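Local structure of erythrocyte binding antigen 140 (Plasmodium falciparum, 4GF2) at residues 490-501 with 521-529. The protein is an erythrocyte-binding adhesin of the malaria parasite, whose tandem Duffy binding domains probably engage a sialylated host receptor, glycophorin C, during red-cell invasion. The protein carries 3 engineered substitutions. Residues are numbered along the deposited sequence; the frame is centred on the assembly and turned at random.
Sequences FCEKRKEKIYSF and KCSEYKKWI
K497 lies over one face of the W528 indole. Its CE stands 3.6 Å from the centroid of the five-membered ring of W528 in a CH-pi contact. The bend at the end of the lysine chain then carries NZ almost straight above the same ring, 3° off the normal and 4.3 Å from its centroid, a cation-pi pair. Further back along the chain, K497 CB and CD run beside Y525, with CD 3.8 Å from Y525 CD1. The six-membered end of the indole reaches segment 490-501: W528 CZ2 meets K493 CB, and W528 CH2 comes to 3.8 Å from F490 CD1. The F490 ring and the six-membered ring of W528 are nearly parallel, at 10°, yet slid so far apart that they barely overlap; I529 CD1 touches the F490 edge close to its plane. F501 instead turns an edge to the face of Y525, planes at 71°, with F501 CE2 4.0 Å from Y525 CD1, and F501 CE1 meets C522 SG obliquely. R494, extended from CG to NE, brings NH1 to 2.9 Å from Y525 OH, but the angle is too poor for a hydrogen bond. The two segments belong to the long antiparallel helices 478-508 and 518-548 of the second Duffy binding domain, their local axes 11.8 Å apart. C-terminal residues pack against this pair: F584 meets the F490 ring and Y591 the F501 ring, P588 touches Y525, and disulfides C491-C574 and C522-C595 tie each helix to that region, the latter reaching helix 592-595.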
# COMPACT_ATOMS: atom_id res chain seq x y z
N PHE A 490 -17.94 -26.65 25.31
CA PHE A 490 -18.80 -27.20 26.35
C PHE A 490 -18.32 -28.57 26.80
O PHE A 490 -18.05 -28.79 27.98
CB PHE A 490 -20.25 -27.29 25.86
CG PHE A 490 -21.14 -28.12 26.74
CD1 PHE A 490 -21.53 -27.66 27.98
CD2 PHE A 490 -21.58 -29.36 26.32
CE1 PHE A 490 -22.35 -28.42 28.79
CE2 PHE A 490 -22.40 -30.13 27.12
CZ PHE A 490 -22.79 -29.66 28.36
N CYS A 491 -18.22 -29.49 25.85
CA CYS A 491 -17.78 -30.85 26.14
C CYS A 491 -16.44 -30.84 26.87
O CYS A 491 -16.25 -31.58 27.83
CB CYS A 491 -17.67 -31.66 24.85
SG CYS A 491 -19.26 -31.91 24.02
N GLU A 492 -15.52 -30.00 26.41
CA GLU A 492 -14.19 -29.91 27.02
C GLU A 492 -14.30 -29.53 28.49
O GLU A 492 -13.83 -30.25 29.37
CB GLU A 492 -13.32 -28.90 26.28
CG GLU A 492 -11.93 -28.72 26.88
CD GLU A 492 -11.09 -27.70 26.13
OE1 GLU A 492 -11.62 -27.05 25.20
OE2 GLU A 492 -9.90 -27.55 26.47
N LYS A 493 -14.94 -28.39 28.76
CA LYS A 493 -15.02 -27.88 30.12
C LYS A 493 -15.83 -28.81 31.01
O LYS A 493 -15.64 -28.85 32.22
CB LYS A 493 -15.62 -26.47 30.13
CG LYS A 493 -14.84 -25.45 29.30
CD LYS A 493 -13.34 -25.53 29.54
CE LYS A 493 -12.57 -24.59 28.62
NZ LYS A 493 -11.10 -24.75 28.76
N ARG A 494 -16.74 -29.58 30.40
CA ARG A 494 -17.49 -30.57 31.15
C ARG A 494 -16.55 -31.68 31.59
O ARG A 494 -16.54 -32.06 32.76
CB ARG A 494 -18.63 -31.14 30.30
CG ARG A 494 -19.47 -32.17 31.04
CD ARG A 494 -20.61 -32.69 30.18
NE ARG A 494 -21.20 -33.90 30.74
CZ ARG A 494 -22.18 -33.92 31.64
NH1 ARG A 494 -22.70 -32.79 32.11
NH2 ARG A 494 -22.64 -35.08 32.09
N LYS A 495 -15.76 -32.19 30.66
CA LYS A 495 -14.74 -33.18 30.98
C LYS A 495 -13.88 -32.69 32.13
O LYS A 495 -13.64 -33.42 33.09
CB LYS A 495 -13.85 -33.47 29.77
CG LYS A 495 -14.34 -34.60 28.87
CD LYS A 495 -13.17 -35.33 28.21
CE LYS A 495 -12.29 -34.38 27.40
NZ LYS A 495 -13.01 -33.79 26.24
N GLU A 496 -13.44 -31.45 32.03
CA GLU A 496 -12.59 -30.84 33.05
C GLU A 496 -13.28 -30.88 34.41
O GLU A 496 -12.67 -31.28 35.41
CB GLU A 496 -12.27 -29.40 32.67
CG GLU A 496 -11.35 -28.69 33.65
CD GLU A 496 -11.00 -27.28 33.19
OE1 GLU A 496 -11.44 -26.88 32.09
OE2 GLU A 496 -10.29 -26.58 33.94
N LYS A 497 -14.54 -30.48 34.45
CA LYS A 497 -15.29 -30.41 35.70
C LYS A 497 -15.57 -31.79 36.28
O LYS A 497 -15.64 -31.95 37.50
CB LYS A 497 -16.59 -29.63 35.50
CG LYS A 497 -16.40 -28.13 35.60
CD LYS A 497 -17.55 -27.36 34.97
CE LYS A 497 -17.54 -25.90 35.39
NZ LYS A 497 -16.23 -25.25 35.15
N ILE A 498 -15.74 -32.79 35.42
CA ILE A 498 -15.88 -34.17 35.88
C ILE A 498 -14.58 -34.62 36.55
O ILE A 498 -14.61 -35.17 37.65
CB ILE A 498 -16.21 -35.13 34.72
CG1 ILE A 498 -17.66 -34.94 34.27
CG2 ILE A 498 -15.97 -36.57 35.15
CD1 ILE A 498 -18.09 -35.89 33.17
N TYR A 499 -13.46 -34.38 35.88
CA TYR A 499 -12.16 -34.73 36.44
C TYR A 499 -11.92 -33.98 37.74
O TYR A 499 -11.30 -34.51 38.66
CB TYR A 499 -11.04 -34.43 35.44
CG TYR A 499 -11.12 -35.21 34.14
CD1 TYR A 499 -12.01 -36.27 34.00
CD2 TYR A 499 -10.30 -34.89 33.06
CE1 TYR A 499 -12.09 -36.99 32.82
CE2 TYR A 499 -10.37 -35.61 31.88
CZ TYR A 499 -11.26 -36.65 31.76
OH TYR A 499 -11.34 -37.36 30.59
N SER A 500 -12.42 -32.75 37.82
CA SER A 500 -12.28 -31.96 39.04
C SER A 500 -12.98 -32.66 40.20
O SER A 500 -12.48 -32.67 41.32
CB SER A 500 -12.87 -30.56 38.85
OG SER A 500 -12.23 -29.88 37.78
N PHE A 501 -14.13 -33.27 39.91
CA PHE A 501 -14.88 -33.99 40.92
C PHE A 501 -14.12 -35.23 41.40
O PHE A 501 -14.11 -35.53 42.59
CB PHE A 501 -16.26 -34.41 40.39
CG PHE A 501 -17.30 -33.34 40.50
CD1 PHE A 501 -17.75 -32.92 41.74
CD2 PHE A 501 -17.85 -32.76 39.37
CE1 PHE A 501 -18.72 -31.93 41.85
CE2 PHE A 501 -18.81 -31.78 39.47
CZ PHE A 501 -19.25 -31.36 40.71
N LYS A 521 -18.86 -26.93 45.81
CA LYS A 521 -18.43 -27.28 44.47
C LYS A 521 -19.62 -27.74 43.62
O LYS A 521 -19.75 -27.34 42.47
CB LYS A 521 -17.36 -28.37 44.51
CG LYS A 521 -16.00 -27.89 44.99
CD LYS A 521 -15.28 -27.08 43.92
CE LYS A 521 -14.01 -26.43 44.45
NZ LYS A 521 -14.30 -25.28 45.34
N CYS A 522 -20.47 -28.57 44.21
CA CYS A 522 -21.70 -29.00 43.55
C CYS A 522 -22.56 -27.79 43.17
O CYS A 522 -23.21 -27.79 42.13
CB CYS A 522 -22.51 -29.94 44.45
SG CYS A 522 -21.96 -31.66 44.44
N SER A 523 -22.55 -26.78 44.03
CA SER A 523 -23.32 -25.57 43.80
C SER A 523 -22.80 -24.83 42.57
O SER A 523 -23.57 -24.43 41.70
CB SER A 523 -23.26 -24.66 45.02
OG SER A 523 -23.91 -23.42 44.77
N GLU A 524 -21.48 -24.65 42.52
CA GLU A 524 -20.86 -23.94 41.41
C GLU A 524 -21.13 -24.63 40.09
O GLU A 524 -21.29 -23.97 39.06
CB GLU A 524 -19.35 -23.82 41.64
CG GLU A 524 -18.98 -22.96 42.85
CD GLU A 524 -17.48 -22.94 43.11
OE1 GLU A 524 -16.71 -23.06 42.13
OE2 GLU A 524 -17.08 -22.80 44.29
N TYR A 525 -21.18 -25.96 40.11
CA TYR A 525 -21.43 -26.72 38.89
C TYR A 525 -22.87 -26.52 38.41
O TYR A 525 -23.12 -26.39 37.21
CB TYR A 525 -21.17 -28.21 39.09
CG TYR A 525 -21.33 -29.02 37.83
CD1 TYR A 525 -20.29 -29.13 36.92
CD2 TYR A 525 -22.53 -29.66 37.54
CE1 TYR A 525 -20.44 -29.86 35.75
CE2 TYR A 525 -22.68 -30.40 36.38
CZ TYR A 525 -21.63 -30.50 35.49
OH TYR A 525 -21.78 -31.23 34.33
N LYS A 526 -23.80 -26.50 39.36
CA LYS A 526 -25.21 -26.30 39.04
C LYS A 526 -25.40 -24.98 38.29
O LYS A 526 -26.09 -24.93 37.28
CB LYS A 526 -26.06 -26.30 40.31
CG LYS A 526 -26.10 -27.65 41.02
CD LYS A 526 -26.76 -27.56 42.39
CE LYS A 526 -26.77 -28.91 43.10
NZ LYS A 526 -27.37 -28.84 44.45
N LYS A 527 -24.77 -23.92 38.80
CA LYS A 527 -24.84 -22.62 38.15
C LYS A 527 -24.30 -22.71 36.73
O LYS A 527 -24.90 -22.18 35.80
CB LYS A 527 -24.02 -21.59 38.94
CG LYS A 527 -24.58 -21.27 40.32
CD LYS A 527 -25.87 -20.48 40.23
CE LYS A 527 -26.42 -20.13 41.60
NZ LYS A 527 -25.48 -19.27 42.39
N TRP A 528 -23.16 -23.38 36.58
CA TRP A 528 -22.51 -23.49 35.28
C TRP A 528 -23.39 -24.23 34.29
O TRP A 528 -23.67 -23.73 33.20
CB TRP A 528 -21.15 -24.19 35.41
CG TRP A 528 -20.42 -24.28 34.10
CD1 TRP A 528 -19.74 -23.27 33.47
CD2 TRP A 528 -20.29 -25.43 33.26
NE1 TRP A 528 -19.21 -23.73 32.29
CE2 TRP A 528 -19.53 -25.05 32.14
CE3 TRP A 528 -20.76 -26.75 33.34
CZ2 TRP A 528 -19.21 -25.94 31.11
CZ3 TRP A 528 -20.44 -27.63 32.32
CH2 TRP A 528 -19.68 -27.22 31.22
N ILE A 529 -23.84 -25.42 34.67
CA ILE A 529 -24.57 -26.29 33.76
C ILE A 529 -25.90 -25.67 33.33
O ILE A 529 -26.35 -25.87 32.20
CB ILE A 529 -24.82 -27.67 34.38
CG1 ILE A 529 -25.21 -28.69 33.30
CG2 ILE A 529 -25.89 -27.59 35.47
CD1 ILE A 529 -24.12 -28.93 32.28